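Local coordinates for protein EscN (Escherichia coli O127:H6, PDB 2OBL) that belongs to the P-loop NTPases as a type III secretion ATPase related to the ATP synthase alpha and beta subunits, here as its C-terminal domain, at residues A[169-181]-A[191-203]. The protein carries 1 engineered substitution. Numbering follows the deposited sequence.
Sequences VTRYARAARDVGL and GFPPSVFSSLPKL. With ACT (acetate ion), chain C.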
# COMPACT_ATOMS: atom_id res chain seq x y z
N VAL A 169 -1.79 -8.94 2.84
CA VAL A 169 -1.21 -10.16 2.31
C VAL A 169 -0.95 -11.13 3.47
O VAL A 169 -0.99 -12.34 3.29
CB VAL A 169 0.05 -9.88 1.44
CG1 VAL A 169 1.21 -9.36 2.27
CG2 VAL A 169 0.44 -11.15 0.66
N THR A 170 -0.70 -10.57 4.66
CA THR A 170 -0.49 -11.40 5.85
C THR A 170 -1.68 -12.33 6.14
O THR A 170 -1.51 -13.53 6.36
CB THR A 170 -0.23 -10.51 7.08
OG1 THR A 170 0.96 -9.75 6.86
CG2 THR A 170 -0.09 -11.37 8.35
N ARG A 171 -2.88 -11.77 6.14
CA ARG A 171 -4.07 -12.58 6.46
C ARG A 171 -4.51 -13.43 5.29
O ARG A 171 -5.08 -14.52 5.48
CB ARG A 171 -5.19 -11.72 7.03
CG ARG A 171 -4.83 -11.13 8.40
CD ARG A 171 -6.06 -10.63 9.14
NE ARG A 171 -5.72 -9.74 10.25
CZ ARG A 171 -5.60 -10.14 11.51
NH1 ARG A 171 -5.80 -11.42 11.81
NH2 ARG A 171 -5.30 -9.26 12.47
N TYR A 172 -4.22 -12.96 4.07
CA TYR A 172 -4.39 -13.81 2.90
C TYR A 172 -3.54 -15.07 3.08
O TYR A 172 -4.01 -16.19 2.84
CB TYR A 172 -3.93 -13.11 1.61
CG TYR A 172 -3.50 -14.15 0.60
CD1 TYR A 172 -4.44 -14.84 -0.16
CD2 TYR A 172 -2.15 -14.50 0.44
CE1 TYR A 172 -4.07 -15.83 -1.04
CE2 TYR A 172 -1.77 -15.48 -0.45
CZ TYR A 172 -2.74 -16.15 -1.19
OH TYR A 172 -2.36 -17.14 -2.07
N ALA A 173 -2.28 -14.87 3.48
CA ALA A 173 -1.33 -16.00 3.61
C ALA A 173 -1.74 -16.98 4.70
O ALA A 173 -1.56 -18.19 4.57
CB ALA A 173 0.08 -15.48 3.85
N ARG A 174 -2.29 -16.46 5.80
CA ARG A 174 -2.74 -17.33 6.88
C ARG A 174 -3.93 -18.16 6.40
O ARG A 174 -4.03 -19.34 6.72
CB ARG A 174 -3.12 -16.51 8.11
CG ARG A 174 -1.91 -15.89 8.80
CD ARG A 174 -2.37 -14.94 9.89
NE ARG A 174 -1.25 -14.23 10.49
CZ ARG A 174 -1.40 -13.24 11.36
NH1 ARG A 174 -2.62 -12.86 11.73
NH2 ARG A 174 -0.33 -12.65 11.88
N ALA A 175 -4.81 -17.55 5.62
CA ALA A 175 -5.94 -18.30 5.03
C ALA A 175 -5.40 -19.37 4.06
O ALA A 175 -5.81 -20.52 4.11
CB ALA A 175 -6.91 -17.35 4.31
N ALA A 176 -4.49 -18.97 3.18
CA ALA A 176 -3.92 -19.89 2.20
C ALA A 176 -3.16 -21.03 2.89
O ALA A 176 -3.13 -22.19 2.39
CB ALA A 176 -3.02 -19.13 1.22
N ARG A 177 -2.55 -20.72 4.03
CA ARG A 177 -1.86 -21.73 4.85
C ARG A 177 -2.87 -22.80 5.29
O ARG A 177 -2.61 -23.99 5.14
CB ARG A 177 -1.23 -21.08 6.09
CG ARG A 177 -0.66 -22.05 7.13
CD ARG A 177 -0.46 -21.30 8.47
NE ARG A 177 -1.75 -20.86 9.01
CZ ARG A 177 -1.91 -19.90 9.91
NH1 ARG A 177 -0.85 -19.27 10.42
NH2 ARG A 177 -3.15 -19.58 10.32
N ASP A 178 -3.98 -22.35 5.84
CA ASP A 178 -4.96 -23.25 6.41
C ASP A 178 -5.57 -24.12 5.32
O ASP A 178 -5.77 -25.31 5.52
CB ASP A 178 -6.00 -22.48 7.20
CG ASP A 178 -5.42 -21.88 8.46
OD1 ASP A 178 -4.32 -22.31 8.86
OD2 ASP A 178 -6.07 -21.00 9.06
N VAL A 179 -5.80 -23.53 4.14
CA VAL A 179 -6.28 -24.30 2.97
C VAL A 179 -5.26 -25.35 2.55
O VAL A 179 -5.60 -26.52 2.34
CB VAL A 179 -6.58 -23.37 1.77
CG1 VAL A 179 -6.93 -24.19 0.49
CG2 VAL A 179 -7.71 -22.41 2.13
N GLY A 180 -4.00 -24.93 2.44
CA GLY A 180 -2.92 -25.83 2.04
C GLY A 180 -2.72 -26.99 3.00
O GLY A 180 -2.57 -28.14 2.57
N LEU A 181 -2.71 -26.71 4.29
CA LEU A 181 -2.51 -27.74 5.32
C LEU A 181 -3.65 -28.73 5.31
O LEU A 181 -3.46 -29.93 5.51
CB LEU A 181 -2.39 -27.12 6.71
CG LEU A 181 -1.19 -26.19 6.95
CD1 LEU A 181 -1.30 -25.62 8.35
CD2 LEU A 181 0.12 -26.92 6.74
N GLY A 191 5.27 -22.67 9.80
CA GLY A 191 3.89 -23.13 9.78
C GLY A 191 3.21 -23.09 8.42
O GLY A 191 2.08 -23.59 8.27
N PHE A 192 3.90 -22.54 7.42
CA PHE A 192 3.36 -22.39 6.07
C PHE A 192 3.75 -23.51 5.13
O PHE A 192 4.91 -23.89 5.07
CB PHE A 192 3.79 -21.04 5.46
CG PHE A 192 3.21 -19.85 6.17
CD1 PHE A 192 1.95 -19.37 5.83
CD2 PHE A 192 3.91 -19.23 7.19
CE1 PHE A 192 1.38 -18.30 6.49
CE2 PHE A 192 3.37 -18.14 7.87
CZ PHE A 192 2.09 -17.67 7.53
N PRO A 193 2.77 -24.03 4.36
CA PRO A 193 3.13 -25.02 3.34
C PRO A 193 3.67 -24.38 2.05
O PRO A 193 3.49 -23.17 1.80
CB PRO A 193 1.82 -25.74 3.08
CG PRO A 193 0.75 -24.66 3.34
CD PRO A 193 1.32 -23.76 4.41
N PRO A 194 4.35 -25.19 1.23
CA PRO A 194 4.89 -24.74 -0.04
C PRO A 194 3.93 -23.92 -0.90
O PRO A 194 4.37 -22.93 -1.51
CB PRO A 194 5.30 -26.05 -0.72
CG PRO A 194 5.67 -26.94 0.42
CD PRO A 194 4.66 -26.61 1.49
N SER A 195 2.65 -24.29 -0.94
CA SER A 195 1.66 -23.61 -1.79
C SER A 195 1.55 -22.10 -1.54
O SER A 195 1.34 -21.33 -2.47
CB SER A 195 0.28 -24.25 -1.67
OG SER A 195 -0.20 -24.24 -0.33
N VAL A 196 1.66 -21.69 -0.29
CA VAL A 196 1.50 -20.28 0.03
C VAL A 196 2.68 -19.50 -0.56
O VAL A 196 2.50 -18.46 -1.19
CB VAL A 196 1.39 -20.03 1.55
CG1 VAL A 196 1.18 -18.54 1.82
CG2 VAL A 196 0.24 -20.84 2.14
N PHE A 197 3.89 -20.02 -0.36
CA PHE A 197 5.06 -19.35 -0.90
C PHE A 197 5.01 -19.20 -2.42
O PHE A 197 5.25 -18.13 -2.95
CB PHE A 197 6.34 -20.04 -0.45
CG PHE A 197 6.56 -19.95 1.02
CD1 PHE A 197 6.91 -18.75 1.61
CD2 PHE A 197 6.35 -21.06 1.83
CE1 PHE A 197 7.09 -18.65 2.98
CE2 PHE A 197 6.55 -20.98 3.20
CZ PHE A 197 6.91 -19.77 3.78
N SER A 198 4.65 -20.27 -3.11
CA SER A 198 4.60 -20.19 -4.56
C SER A 198 3.48 -19.27 -5.06
O SER A 198 3.56 -18.73 -6.16
CB SER A 198 4.55 -21.59 -5.19
OG SER A 198 3.32 -22.22 -4.91
N SER A 199 2.46 -19.04 -4.23
CA SER A 199 1.33 -18.18 -4.65
C SER A 199 1.72 -16.71 -4.66
O SER A 199 1.14 -15.90 -5.40
CB SER A 199 0.10 -18.39 -3.77
OG SER A 199 0.23 -17.66 -2.54
N LEU A 200 2.69 -16.34 -3.82
CA LEU A 200 3.03 -14.92 -3.66
C LEU A 200 3.51 -14.26 -4.95
O LEU A 200 2.97 -13.23 -5.35
CB LEU A 200 4.04 -14.70 -2.52
CG LEU A 200 3.57 -15.07 -1.11
CD1 LEU A 200 4.72 -14.91 -0.12
CD2 LEU A 200 2.38 -14.19 -0.71
N PRO A 201 4.55 -14.82 -5.59
CA PRO A 201 4.96 -14.15 -6.83
C PRO A 201 3.91 -14.25 -7.93
O PRO A 201 3.82 -13.37 -8.78
CB PRO A 201 6.26 -14.87 -7.22
CG PRO A 201 6.20 -16.19 -6.52
CD PRO A 201 5.42 -15.96 -5.26
N LYS A 202 3.11 -15.31 -7.91
CA LYS A 202 2.06 -15.47 -8.92
C LYS A 202 1.02 -14.36 -8.78
O LYS A 202 0.56 -13.80 -9.78
CB LYS A 202 1.39 -16.83 -8.79
CG LYS A 202 2.32 -17.98 -9.16
CD LYS A 202 1.56 -19.10 -9.82
CE LYS A 202 2.50 -20.02 -10.57
NZ LYS A 202 1.76 -20.77 -11.63
N LEU A 203 0.65 -14.03 -7.55
CA LEU A 203 -0.24 -12.89 -7.29
C LEU A 203 0.39 -11.55 -7.65
O LEU A 203 -0.22 -10.72 -8.32
CB LEU A 203 -0.66 -12.86 -5.82
CG LEU A 203 -1.82 -13.75 -5.42
CD1 LEU A 203 -1.86 -13.89 -3.90
CD2 LEU A 203 -3.15 -13.18 -5.93
C ACT C . -2.41 -17.05 12.69
O ACT C . -1.30 -17.49 12.32
OXT ACT C . -3.43 -17.69 12.32
CH3 ACT C . -2.50 -15.82 13.54
O HOH W 1 -2.52 -22.81 -0.18
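In the P-loop NTPase fold of this domain, helix 169-181, which follows core strand 161-167, packs against helix 194-203 and its lead-in loop, segment axes 8.7 Å apart and 136° between directions. Tyr172, with CG anti to its own N (chi1 153°), reaches across to the other helix and gives its OH proton to Ser199 OG at 2.7 Å, nearly in the ring plane. That same Ser199 OG donates to Val196 O, so two linked hydrogen bonds join the tyrosine hydroxyl to the opposing backbone. Leu203 CD1 lies over a face of the tyrosine ring in a CH-pi contact, 4.0 Å from its centroid; helix 138-156 also packs on this side chain. Val196 CG2 presses on the facing helix, 3.4 Å from Arg177 N, and CG1 meets Ala173 CB. The Phe192 ring points an edge at Ala173 O, with CE1 3.5 Å away, and Arg177 CD sits over one face, toward the rim. The Arg177 chain bends at chi3 (64°), bringing its guanidinium to Asp178 in a salt bridge and, through NH1 and NH2, to both oxygens of an acetate probably from the crystallisation liquor. A water donates to Ala176 O and Ser195 OG, each 2.7 Å away; Ser195 OG also hydrogen-bonds Glu185 OE2.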